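PDB 1W7C: lysyl oxidase from Pichia pastoris, which probably oxidises primary amines, peptidyl lysine among them, to aldehydes, using copper and a topaquinone cofactor made from one of its own tyrosines. Local coordinates for residues A[450-455]-A[673-678]; A[427-432]-A[444-449]; A[94-99]-A[124-129]; A[54-59]-A[131-136]. One frame throughout, in Å; residues are numbered along the deposited sequence.

Contact 1: residues A[450-455]-A[673-678]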
# COMPACT_ATOMS: atom_id res chain seq x y z
N GLY A 450 -15.77 9.06 -1.57
CA GLY A 450 -15.14 10.18 -2.25
C GLY A 450 -13.61 10.12 -2.31
O GLY A 450 -12.96 11.08 -2.75
N THR A 451 -13.02 8.99 -1.89
CA THR A 451 -11.56 8.81 -2.01
C THR A 451 -11.23 8.25 -3.37
O THR A 451 -11.97 7.43 -3.87
CB THR A 451 -11.07 7.85 -0.92
OG1 THR A 451 -11.25 8.47 0.37
CG2 THR A 451 -9.60 7.45 -1.03
N LEU A 452 -10.11 8.65 -3.94
CA LEU A 452 -9.56 8.09 -5.17
C LEU A 452 -8.11 7.67 -4.90
O LEU A 452 -7.37 8.40 -4.27
CB LEU A 452 -9.57 9.19 -6.27
CG LEU A 452 -8.77 9.00 -7.57
CD1 LEU A 452 -9.21 7.73 -8.29
CD2 LEU A 452 -8.97 10.25 -8.46
N GLU A 453 -7.73 6.51 -5.43
CA GLU A 453 -6.36 6.03 -5.32
C GLU A 453 -5.79 5.90 -6.74
O GLU A 453 -6.43 5.26 -7.60
CB GLU A 453 -6.34 4.66 -4.64
CG GLU A 453 -4.94 4.06 -4.51
CD GLU A 453 -4.99 2.59 -4.13
OE1 GLU A 453 -4.64 2.29 -2.98
OE2 GLU A 453 -5.41 1.73 -4.97
N VAL A 454 -4.59 6.46 -6.90
CA VAL A 454 -3.83 6.44 -8.13
C VAL A 454 -2.65 5.50 -7.90
O VAL A 454 -1.91 5.69 -6.93
CB VAL A 454 -3.34 7.84 -8.47
CG1 VAL A 454 -2.44 7.82 -9.70
CG2 VAL A 454 -4.47 8.78 -8.67
N SER A 455 -2.47 4.51 -8.78
CA SER A 455 -1.36 3.60 -8.59
C SER A 455 -0.73 3.16 -9.88
O SER A 455 -1.33 3.22 -10.97
CB SER A 455 -1.81 2.37 -7.81
OG SER A 455 -2.69 1.57 -8.53
N PHE A 673 -0.77 6.71 -4.44
CA PHE A 673 -1.16 7.76 -3.51
C PHE A 673 -2.69 7.85 -3.52
O PHE A 673 -3.36 7.36 -4.45
CB PHE A 673 -0.56 9.14 -3.81
CG PHE A 673 -0.98 9.74 -5.14
CD1 PHE A 673 -2.09 10.57 -5.25
CD2 PHE A 673 -0.21 9.54 -6.26
CE1 PHE A 673 -2.44 11.15 -6.46
CE2 PHE A 673 -0.54 10.12 -7.47
CZ PHE A 673 -1.66 10.94 -7.57
N MET A 674 -3.24 8.43 -2.46
CA MET A 674 -4.68 8.62 -2.34
C MET A 674 -4.99 10.13 -2.19
O MET A 674 -4.22 10.89 -1.66
CB MET A 674 -5.27 7.88 -1.13
CG MET A 674 -5.57 6.43 -1.36
SD MET A 674 -6.18 5.63 0.10
CE MET A 674 -6.94 4.33 -0.53
N LEU A 675 -6.19 10.45 -2.68
CA LEU A 675 -6.82 11.74 -2.47
C LEU A 675 -8.08 11.43 -1.68
O LEU A 675 -9.01 10.81 -2.19
CB LEU A 675 -7.19 12.38 -3.82
CG LEU A 675 -6.02 12.52 -4.80
CD1 LEU A 675 -6.52 13.15 -6.08
CD2 LEU A 675 -4.84 13.31 -4.22
N THR A 676 -8.09 11.89 -0.43
CA THR A 676 -9.16 11.51 0.49
C THR A 676 -9.81 12.73 1.14
O THR A 676 -9.13 13.68 1.51
CB THR A 676 -8.69 10.44 1.50
OG1 THR A 676 -9.82 9.87 2.20
CG2 THR A 676 -7.78 10.99 2.55
N PRO A 677 -11.15 12.75 1.24
CA PRO A 677 -11.79 13.90 1.87
C PRO A 677 -11.31 14.14 3.29
O PRO A 677 -11.13 13.17 4.05
CB PRO A 677 -13.26 13.50 1.89
CG PRO A 677 -13.41 12.52 0.85
CD PRO A 677 -12.13 11.76 0.78
N PHE A 678 -11.14 15.41 3.66
CA PHE A 678 -10.69 15.81 4.98
C PHE A 678 -11.44 17.07 5.36
O PHE A 678 -11.16 18.14 4.87
CB PHE A 678 -9.19 16.04 4.91
CG PHE A 678 -8.51 16.27 6.23
CD1 PHE A 678 -7.81 15.24 6.82
CD2 PHE A 678 -8.57 17.50 6.89
CE1 PHE A 678 -7.19 15.42 8.03
CE2 PHE A 678 -7.92 17.67 8.13
CZ PHE A 678 -7.23 16.62 8.68

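Contact 2: residues A[427-432]-A[444-449]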
# COMPACT_ATOMS: atom_id res chain seq x y z
N LEU A 427 -14.85 1.49 -8.25
CA LEU A 427 -14.70 1.63 -9.71
C LEU A 427 -13.21 1.67 -10.03
O LEU A 427 -12.45 2.32 -9.35
CB LEU A 427 -15.34 2.91 -10.24
CG LEU A 427 -15.41 3.02 -11.74
CD1 LEU A 427 -16.44 2.02 -12.28
CD2 LEU A 427 -15.76 4.41 -12.18
N ASN A 428 -12.83 1.01 -11.12
CA ASN A 428 -11.45 0.86 -11.50
C ASN A 428 -11.32 1.13 -12.98
O ASN A 428 -12.07 0.56 -13.78
CB ASN A 428 -10.99 -0.58 -11.20
CG ASN A 428 -10.96 -0.88 -9.73
OD1 ASN A 428 -9.93 -0.61 -9.08
ND2 ASN A 428 -12.10 -1.29 -9.15
N VAL A 429 -10.35 2.00 -13.29
CA VAL A 429 -9.98 2.32 -14.68
C VAL A 429 -8.51 1.94 -14.83
O VAL A 429 -7.64 2.42 -14.08
CB VAL A 429 -10.22 3.80 -15.01
CG1 VAL A 429 -9.93 4.06 -16.47
CG2 VAL A 429 -11.64 4.27 -14.61
N ARG A 430 -8.25 1.01 -15.77
CA ARG A 430 -6.88 0.57 -16.03
C ARG A 430 -6.47 0.72 -17.49
O ARG A 430 -7.30 0.51 -18.40
CB ARG A 430 -6.74 -0.91 -15.66
CG ARG A 430 -5.51 -1.60 -16.20
CD ARG A 430 -5.36 -3.04 -15.70
NE ARG A 430 -4.99 -3.06 -14.29
CZ ARG A 430 -5.59 -3.75 -13.34
NH1 ARG A 430 -6.60 -4.55 -13.62
NH2 ARG A 430 -5.17 -3.64 -12.10
N PHE A 431 -5.20 1.04 -17.70
CA PHE A 431 -4.58 0.70 -18.98
C PHE A 431 -3.18 0.21 -18.70
O PHE A 431 -2.63 0.46 -17.61
CB PHE A 431 -4.66 1.82 -20.03
CG PHE A 431 -3.61 2.87 -19.92
CD1 PHE A 431 -3.72 3.88 -18.99
CD2 PHE A 431 -2.51 2.86 -20.76
CE1 PHE A 431 -2.76 4.87 -18.92
CE2 PHE A 431 -1.55 3.87 -20.69
CZ PHE A 431 -1.66 4.84 -19.77
N ILE A 432 -2.62 -0.51 -19.67
CA ILE A 432 -1.29 -1.05 -19.54
C ILE A 432 -0.49 -0.63 -20.77
O ILE A 432 -0.93 -0.83 -21.91
CB ILE A 432 -1.37 -2.61 -19.46
CG1 ILE A 432 -2.03 -3.01 -18.13
CG2 ILE A 432 0.06 -3.16 -19.57
CD1 ILE A 432 -2.26 -4.52 -17.97
N TYR A 444 -6.67 3.49 -11.54
CA TYR A 444 -7.37 4.57 -10.89
C TYR A 444 -8.59 3.91 -10.22
O TYR A 444 -9.44 3.35 -10.91
CB TYR A 444 -7.77 5.65 -11.91
CG TYR A 444 -6.60 6.25 -12.60
CD1 TYR A 444 -6.00 5.63 -13.68
CD2 TYR A 444 -6.03 7.43 -12.14
CE1 TYR A 444 -4.82 6.14 -14.27
CE2 TYR A 444 -4.88 7.95 -12.72
CZ TYR A 444 -4.31 7.34 -13.80
OH TYR A 444 -3.18 7.92 -14.36
N LYS A 445 -8.67 4.02 -8.88
CA LYS A 445 -9.63 3.28 -8.08
C LYS A 445 -10.43 4.27 -7.24
O LYS A 445 -9.86 5.04 -6.44
CB LYS A 445 -8.84 2.32 -7.19
CG LYS A 445 -9.76 1.46 -6.31
CD LYS A 445 -8.96 0.61 -5.31
CE LYS A 445 -8.16 -0.53 -5.98
NZ LYS A 445 -8.99 -1.56 -6.66
N PHE A 446 -11.73 4.28 -7.44
CA PHE A 446 -12.65 5.21 -6.82
C PHE A 446 -13.50 4.50 -5.74
O PHE A 446 -13.98 3.41 -5.99
CB PHE A 446 -13.62 5.81 -7.86
CG PHE A 446 -12.92 6.58 -8.99
CD1 PHE A 446 -12.33 5.91 -10.05
CD2 PHE A 446 -12.91 7.95 -9.00
CE1 PHE A 446 -11.73 6.60 -11.09
CE2 PHE A 446 -12.28 8.64 -10.02
CZ PHE A 446 -11.68 7.98 -11.03
N PHE A 447 -13.64 5.15 -4.59
CA PHE A 447 -14.31 4.56 -3.42
C PHE A 447 -15.63 5.27 -3.11
O PHE A 447 -15.84 6.44 -3.49
CB PHE A 447 -13.40 4.68 -2.21
CG PHE A 447 -12.13 3.84 -2.29
CD1 PHE A 447 -12.04 2.63 -1.62
CD2 PHE A 447 -11.03 4.28 -3.02
CE1 PHE A 447 -10.86 1.89 -1.65
CE2 PHE A 447 -9.87 3.56 -3.05
CZ PHE A 447 -9.79 2.35 -2.36
N LEU A 448 -16.49 4.62 -2.34
CA LEU A 448 -17.85 5.12 -2.08
C LEU A 448 -17.84 6.46 -1.27
O LEU A 448 -18.85 7.17 -1.33
CB LEU A 448 -18.67 4.09 -1.35
CG LEU A 448 -19.08 2.88 -2.16
CD1 LEU A 448 -19.81 1.88 -1.24
CD2 LEU A 448 -19.99 3.23 -3.34
N ASP A 449 -16.80 6.75 -0.50
CA ASP A 449 -16.80 7.92 0.35
C ASP A 449 -16.33 9.19 -0.36
O ASP A 449 -16.38 10.26 0.25
CB ASP A 449 -15.87 7.71 1.54
CG ASP A 449 -14.43 7.60 1.14
OD1 ASP A 449 -13.57 8.36 1.67
OD2 ASP A 449 -14.12 6.79 0.22

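Contact 3: residues A[94-99]-A[124-129]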
# COMPACT_ATOMS: atom_id res chain seq x y z
N GLU A 94 19.17 24.78 -42.16
CA GLU A 94 19.21 23.91 -40.99
C GLU A 94 17.84 23.30 -40.74
O GLU A 94 16.81 23.94 -41.01
CB GLU A 94 19.68 24.68 -39.76
CG GLU A 94 21.03 25.41 -39.92
CD GLU A 94 22.23 24.49 -40.18
OE1 GLU A 94 23.29 25.00 -40.61
OE2 GLU A 94 22.12 23.26 -39.96
N GLY A 95 17.84 22.07 -40.25
CA GLY A 95 16.62 21.36 -39.95
C GLY A 95 16.15 21.60 -38.53
O GLY A 95 16.95 21.87 -37.63
N TYR A 96 14.84 21.50 -38.36
CA TYR A 96 14.23 21.62 -37.04
C TYR A 96 12.85 21.01 -37.07
O TYR A 96 12.25 20.92 -38.13
CB TYR A 96 14.16 23.10 -36.61
CG TYR A 96 13.47 23.99 -37.60
CD1 TYR A 96 12.09 24.17 -37.56
CD2 TYR A 96 14.17 24.63 -38.60
CE1 TYR A 96 11.44 24.97 -38.48
CE2 TYR A 96 13.54 25.42 -39.52
CZ TYR A 96 12.17 25.60 -39.46
OH TYR A 96 11.54 26.39 -40.40
N PHE A 97 12.36 20.60 -35.91
CA PHE A 97 10.95 20.29 -35.74
C PHE A 97 10.24 21.55 -35.29
O PHE A 97 10.79 22.32 -34.51
CB PHE A 97 10.76 19.18 -34.68
CG PHE A 97 11.43 17.89 -35.02
CD1 PHE A 97 12.80 17.71 -34.84
CD2 PHE A 97 10.69 16.85 -35.58
CE1 PHE A 97 13.39 16.52 -35.21
CE2 PHE A 97 11.28 15.66 -35.90
CZ PHE A 97 12.63 15.50 -35.75
N GLU A 98 9.03 21.78 -35.78
CA GLU A 98 8.25 22.89 -35.31
C GLU A 98 6.85 22.45 -34.91
O GLU A 98 6.20 21.67 -35.61
CB GLU A 98 8.20 24.06 -36.30
CG GLU A 98 7.65 25.34 -35.63
CD GLU A 98 7.84 26.61 -36.43
OE1 GLU A 98 8.07 26.52 -37.65
OE2 GLU A 98 7.69 27.70 -35.82
N GLU A 99 6.40 22.97 -33.77
CA GLU A 99 5.04 22.78 -33.32
C GLU A 99 4.22 23.93 -33.90
O GLU A 99 4.62 25.11 -33.81
CB GLU A 99 5.01 22.78 -31.78
CG GLU A 99 5.97 21.76 -31.18
CD GLU A 99 5.82 21.58 -29.68
OE1 GLU A 99 4.77 21.03 -29.26
OE2 GLU A 99 6.75 21.99 -28.97
N LYS A 124 10.06 28.65 -27.37
CA LYS A 124 10.34 28.28 -28.75
C LYS A 124 9.33 27.29 -29.29
O LYS A 124 8.93 26.35 -28.59
CB LYS A 124 11.74 27.66 -28.84
CG LYS A 124 12.84 28.62 -28.45
CD LYS A 124 14.21 27.98 -28.36
CE LYS A 124 15.20 28.96 -27.82
NZ LYS A 124 16.53 28.33 -27.67
N SER A 125 8.92 27.49 -30.53
CA SER A 125 8.20 26.50 -31.30
C SER A 125 9.12 25.52 -32.02
O SER A 125 8.66 24.43 -32.36
CB SER A 125 7.27 27.16 -32.32
OG SER A 125 8.02 28.01 -33.18
N LYS A 126 10.35 25.92 -32.28
CA LYS A 126 11.29 25.15 -33.07
C LYS A 126 12.28 24.41 -32.14
O LYS A 126 12.91 25.00 -31.26
CB LYS A 126 12.10 26.10 -33.98
CG LYS A 126 11.23 26.76 -35.06
CD LYS A 126 12.03 27.72 -35.97
CE LYS A 126 11.19 28.37 -37.04
NZ LYS A 126 10.17 29.28 -36.49
N LEU A 127 12.44 23.12 -32.42
CA LEU A 127 13.40 22.25 -31.75
C LEU A 127 14.51 21.93 -32.74
O LEU A 127 14.24 21.30 -33.76
CB LEU A 127 12.69 20.97 -31.30
CG LEU A 127 13.54 19.86 -30.66
CD1 LEU A 127 13.89 20.26 -29.24
CD2 LEU A 127 12.79 18.55 -30.68
N PRO A 128 15.74 22.38 -32.49
CA PRO A 128 16.84 22.16 -33.44
C PRO A 128 17.09 20.67 -33.74
O PRO A 128 16.98 19.82 -32.85
CB PRO A 128 18.04 22.76 -32.73
CG PRO A 128 17.47 23.77 -31.83
CD PRO A 128 16.19 23.17 -31.32
N PHE A 129 17.53 20.39 -34.96
CA PHE A 129 17.86 19.04 -35.37
C PHE A 129 18.76 18.31 -34.36
O PHE A 129 18.51 17.15 -34.04
CB PHE A 129 18.56 19.06 -36.73
CG PHE A 129 18.94 17.69 -37.23
CD1 PHE A 129 18.00 16.90 -37.89
CD2 PHE A 129 20.22 17.18 -37.03
CE1 PHE A 129 18.32 15.66 -38.33
CE2 PHE A 129 20.55 15.94 -37.49
CZ PHE A 129 19.60 15.17 -38.13
O HOH W 1 9.24 22.64 -30.06

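Contact 4: residues A[54-59]-A[131-136]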
# COMPACT_ATOMS: atom_id res chain seq x y z
N TYR A 54 8.23 16.70 -43.22
CA TYR A 54 7.23 15.66 -43.02
C TYR A 54 6.49 15.85 -41.72
O TYR A 54 6.99 16.47 -40.80
CB TYR A 54 7.84 14.27 -43.07
CG TYR A 54 9.00 14.03 -42.13
CD1 TYR A 54 8.81 13.56 -40.85
CD2 TYR A 54 10.30 14.25 -42.56
CE1 TYR A 54 9.88 13.32 -40.00
CE2 TYR A 54 11.40 14.03 -41.71
CZ TYR A 54 11.18 13.56 -40.45
OH TYR A 54 12.28 13.35 -39.64
N VAL A 55 5.28 15.32 -41.66
CA VAL A 55 4.45 15.48 -40.47
C VAL A 55 4.66 14.32 -39.49
O VAL A 55 4.58 13.13 -39.86
CB VAL A 55 2.95 15.58 -40.87
CG1 VAL A 55 2.03 15.73 -39.65
CG2 VAL A 55 2.73 16.75 -41.82
N LEU A 56 4.88 14.65 -38.22
CA LEU A 56 4.97 13.61 -37.19
C LEU A 56 3.65 13.34 -36.49
O LEU A 56 3.17 12.21 -36.47
CB LEU A 56 6.02 13.96 -36.11
CG LEU A 56 7.48 13.80 -36.44
CD1 LEU A 56 7.96 15.00 -37.23
CD2 LEU A 56 8.28 13.64 -35.13
N TRP A 57 3.10 14.41 -35.89
CA TRP A 57 1.99 14.30 -34.94
C TRP A 57 0.90 15.33 -35.25
O TRP A 57 1.20 16.44 -35.71
CB TRP A 57 2.51 14.52 -33.52
CG TRP A 57 3.43 13.45 -33.07
CD1 TRP A 57 3.34 12.11 -33.33
CD2 TRP A 57 4.63 13.62 -32.31
NE1 TRP A 57 4.40 11.44 -32.77
CE2 TRP A 57 5.20 12.35 -32.13
CE3 TRP A 57 5.28 14.74 -31.75
CZ2 TRP A 57 6.40 12.15 -31.43
CZ3 TRP A 57 6.48 14.54 -31.06
CH2 TRP A 57 7.02 13.26 -30.91
N ILE A 58 -0.34 14.92 -35.03
CA ILE A 58 -1.52 15.76 -35.13
C ILE A 58 -2.49 15.33 -34.03
O ILE A 58 -2.96 14.20 -34.05
CB ILE A 58 -2.25 15.61 -36.49
CG1 ILE A 58 -1.32 15.96 -37.65
CG2 ILE A 58 -3.48 16.49 -36.48
CD1 ILE A 58 -1.93 15.67 -39.03
N GLU A 59 -2.70 16.21 -33.05
CA GLU A 59 -3.54 15.88 -31.91
C GLU A 59 -4.32 17.07 -31.39
O GLU A 59 -4.07 18.21 -31.77
CB GLU A 59 -2.71 15.27 -30.78
CG GLU A 59 -1.77 16.26 -30.13
CD GLU A 59 -1.24 15.82 -28.77
OE1 GLU A 59 -1.64 14.75 -28.26
OE2 GLU A 59 -0.43 16.60 -28.23
N VAL A 131 19.09 18.34 -31.25
CA VAL A 131 18.40 17.90 -30.03
C VAL A 131 16.99 17.39 -30.38
O VAL A 131 16.08 17.37 -29.56
CB VAL A 131 18.34 19.01 -28.95
CG1 VAL A 131 19.72 19.34 -28.43
CG2 VAL A 131 17.64 20.26 -29.44
N GLY A 132 16.84 16.94 -31.61
CA GLY A 132 15.57 16.58 -32.16
C GLY A 132 14.98 15.29 -31.57
O GLY A 132 15.61 14.57 -30.79
N HIS A 133 13.74 15.02 -31.94
CA HIS A 133 13.08 13.77 -31.57
C HIS A 133 13.78 12.61 -32.27
O HIS A 133 14.15 12.69 -33.46
CB HIS A 133 11.62 13.82 -31.99
CG HIS A 133 10.83 12.63 -31.57
ND1 HIS A 133 10.68 12.27 -30.26
CD2 HIS A 133 10.20 11.68 -32.29
CE1 HIS A 133 9.95 11.17 -30.19
NE2 HIS A 133 9.69 10.77 -31.41
N LEU A 134 13.94 11.52 -31.54
CA LEU A 134 14.43 10.27 -32.12
C LEU A 134 13.29 9.63 -32.89
O LEU A 134 12.59 8.74 -32.39
CB LEU A 134 14.95 9.35 -31.01
CG LEU A 134 15.55 8.02 -31.48
CD1 LEU A 134 16.72 8.22 -32.46
CD2 LEU A 134 16.01 7.19 -30.27
N ASP A 135 13.10 10.14 -34.10
CA ASP A 135 11.97 9.77 -34.91
C ASP A 135 12.35 8.64 -35.85
O ASP A 135 13.48 8.15 -35.82
CB ASP A 135 11.34 10.98 -35.64
CG ASP A 135 12.17 11.53 -36.74
OD1 ASP A 135 11.61 12.44 -37.42
OD2 ASP A 135 13.37 11.20 -36.95
N ARG A 136 11.42 8.22 -36.68
CA ARG A 136 11.64 7.06 -37.56
C ARG A 136 12.83 7.32 -38.48
O ARG A 136 13.61 6.41 -38.77
CB ARG A 136 10.41 6.74 -38.38
CG ARG A 136 9.32 6.12 -37.57
CD ARG A 136 8.14 5.64 -38.36
NE ARG A 136 7.18 5.03 -37.46
CZ ARG A 136 5.94 4.73 -37.77
NH1 ARG A 136 5.47 4.94 -38.99
NH2 ARG A 136 5.16 4.18 -36.84

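Contact 1: residues A[450-455]-A[673-678]
Val-454 caps one face of the Phe-673 ring through CB, which lies 3.9 Å from the ring centroid and is displaced toward the rim, with CG1 toward CE2 and CG2 toward CZ and CE1, so that the two methyls straddle the outer end of the ring. Phe-673 CG sits between the backbone N and the carbonyl carbon (chi1 62°), and the end of the ring comes back alongside Val-454. On the same side of the sheet Leu-452 and Leu-675 meet loosely through CD2 and CD1. The opposite side of the sheet carries Glu-453 and Met-674, whose aliphatic parts touch at Glu-453 CB and Met-674 CG, 3.8 Å apart, while Met-674 SD passes 4.0 Å from Thr-451 CG2. Just before strand 452-455, Thr-451 OG1 meets Thr-676 OG1 at 2.7 Å, and Asp-449 also bonds Thr-451 OG1. Pro-677 packs its CD against that oxygen.

Four backbone bonds set this register, in two reciprocal pairs: Leu-452 with Leu-675, and Val-454 with Phe-673, where Val-454 N meets Phe-673 O at 2.9 Å. Val-496 packs on Phe-673 and Leu-675, and Ser-667 and Thr-668 of the second subunit pack on Met-674 and Thr-676. The arrangement is a regular antiparallel strand pair, joining distant parts of the chain within the beta-sandwich catalytic domain of copper amine oxidases.

Contact 2: residues A[427-432]-A[444-449]
Lys-445 runs alongside Asn-428 and folds over its amide oxygen, with Lys-445 CG 3.5 Å from Asn-428 OD1. Bends in the last two torsions bring Lys-445 NZ back to 2.8 Å from the same Asn-428 OD1. The ammonium group approaches this oxygen at a C=O...N angle of 131°, tilted slightly from the amide plane. Asn-428 ND2 bonds Thr-426 OG1, which helps to fix which way the amide is turned. Lys-445 NZ also forms salt bridges with Glu-406 and with Asp-407 of the second subunit, so a buried positive charge is probably compensated from both chains at the dimer interface.

The two strands form a beta hairpin of the copper amine oxidase catalytic domain, and the turn between them includes Tyr-438, which is modified to topaquinone. Backbone bonds join Val-429 with Tyr-444 and Leu-427 with Phe-446, each in both directions; the bond from Leu-427 N to Phe-446 O is the most bent of the four, at 140°.

The face of the sheet bearing Leu-427, Val-429, Tyr-444 and Phe-446 is largely apolar. Tyr-444 and Phe-446 both have CG beside the backbone N, and each ring turns an edge to a main-chain oxygen: Tyr-444 CD1 lies 3.6 Å from Val-429 O, and Phe-446 CD1 3.7 Å from Leu-427 O. Val-429 CG2 reaches obliquely toward Phe-446 CE1, at 4.2 Å. Phe-309 stacks on the Phe-446 ring and Trp-307 meets it edge-to-face.

Contact 3: residues A[94-99]-A[124-129]
Lys-126 lies along the Tyr-96 ring and ends on Glu-98. Its CB rests 4.0 Å from Phe-97 O; CG then touches both Tyr-96 CD1 and Glu-98 CD, each at 3.7 Å. CD lies over a face of the tyrosine ring, 4.0 Å from the centroid and shifted toward the rim, a CH-pi contact, and CE continues along the ring to CE1. Up to this point the chain is extended; a turn at chi4 (66°) then swings NZ to Glu-98 OE2, 3.0 Å away, in a salt bridge that meets the oxygen from well above the carboxylate plane.

The same OE2 accepts a second, shorter bond from Ser-125 OG, at 2.7 Å on its anti side, so two donors in different directions restrain the rotation of the carboxylate. Glu-98 and Ser-125 also pack against Pro-115.

On the other face of the sheet Phe-97 CD1 meets Leu-127 CD2 at 4.2 Å, and the Phe-97 ring turns its edge toward Leu-127 O. In the backbone, Phe-97 and Leu-127 exchange two bonds, Glu-99 N bonds Ser-125 O, and Phe-129 N reaches Gly-95 O. The Glu-99 carboxylate is held mainly by Arg-84, Tyr-119 and Asn-120. This is an antiparallel pairing that adds the short strand 126-128 to strand 96-103 of the small sheet in the N2 region of the enzyme.

Contact 4: residues A[54-59]-A[131-136]
Strand 54-59 carries a classic beta bulge at Leu-56 and Trp-57, both facing Val-86, while opposite it segment 131-136 is an irregular loop with an inverse gamma turn centred on Leu-134, and the backbones stay apart, their nearest CA atoms, Leu-56 and Asp-135, at 8.3 Å. Side chains therefore make the contact. The Trp-57 benzene ring points an edge at the face of His-133, with centroids 4.8 Å apart and planes at 66°; Trp-57 CH2 stands over the centre of the imidazole, and Trp-57 CZ2 is 3.6 Å from His-133 NE2. At its other end Trp-57 NE1 bonds Glu-388. Leu-56 CD2 touches both loop residues, 3.9 Å from His-133 CD2 and 4.1 Å from Asp-135 CB.

Tyr-54 comes from the opposite direction to Asp-135, its hydroxyl OH donating to Asp-135 OD1 over a very short 2.5 Å, with OD1 at the ring edge and in its plane. Asp-135 has CG between its backbone N and carbonyl carbon (chi1 71°), an N-cap geometry in which OD2 bonds the backbone N of Lys-138 at the start of helix 136-150. With one oxygen on a phenol and the other on a helix N terminus, this buried carboxylate is probably stabilised in its ionised form.

In the fold
From the N terminus, strand 53-61 supplies the first half of contact 4, which closes only when the chain reaches the loop before helix 136-150. Contact 3 opens and closes within that long excursion, adding strand 126-128 to the same small antiparallel sheet; the two touch where Phe-97 packs on Leu-56, His-133 and Asp-135. Much later, contact 2 closes a short hairpin in the catalytic domain, and the chain turns straight into strand 452-458, where contact 1 opens, to close over two hundred residues on. Contacts 1 and 2 meet through the neighbouring strands 440-446 and 452-458, both beside the second subunit, and their centres lie 33 to 40 Å from those of contacts 3 and 4.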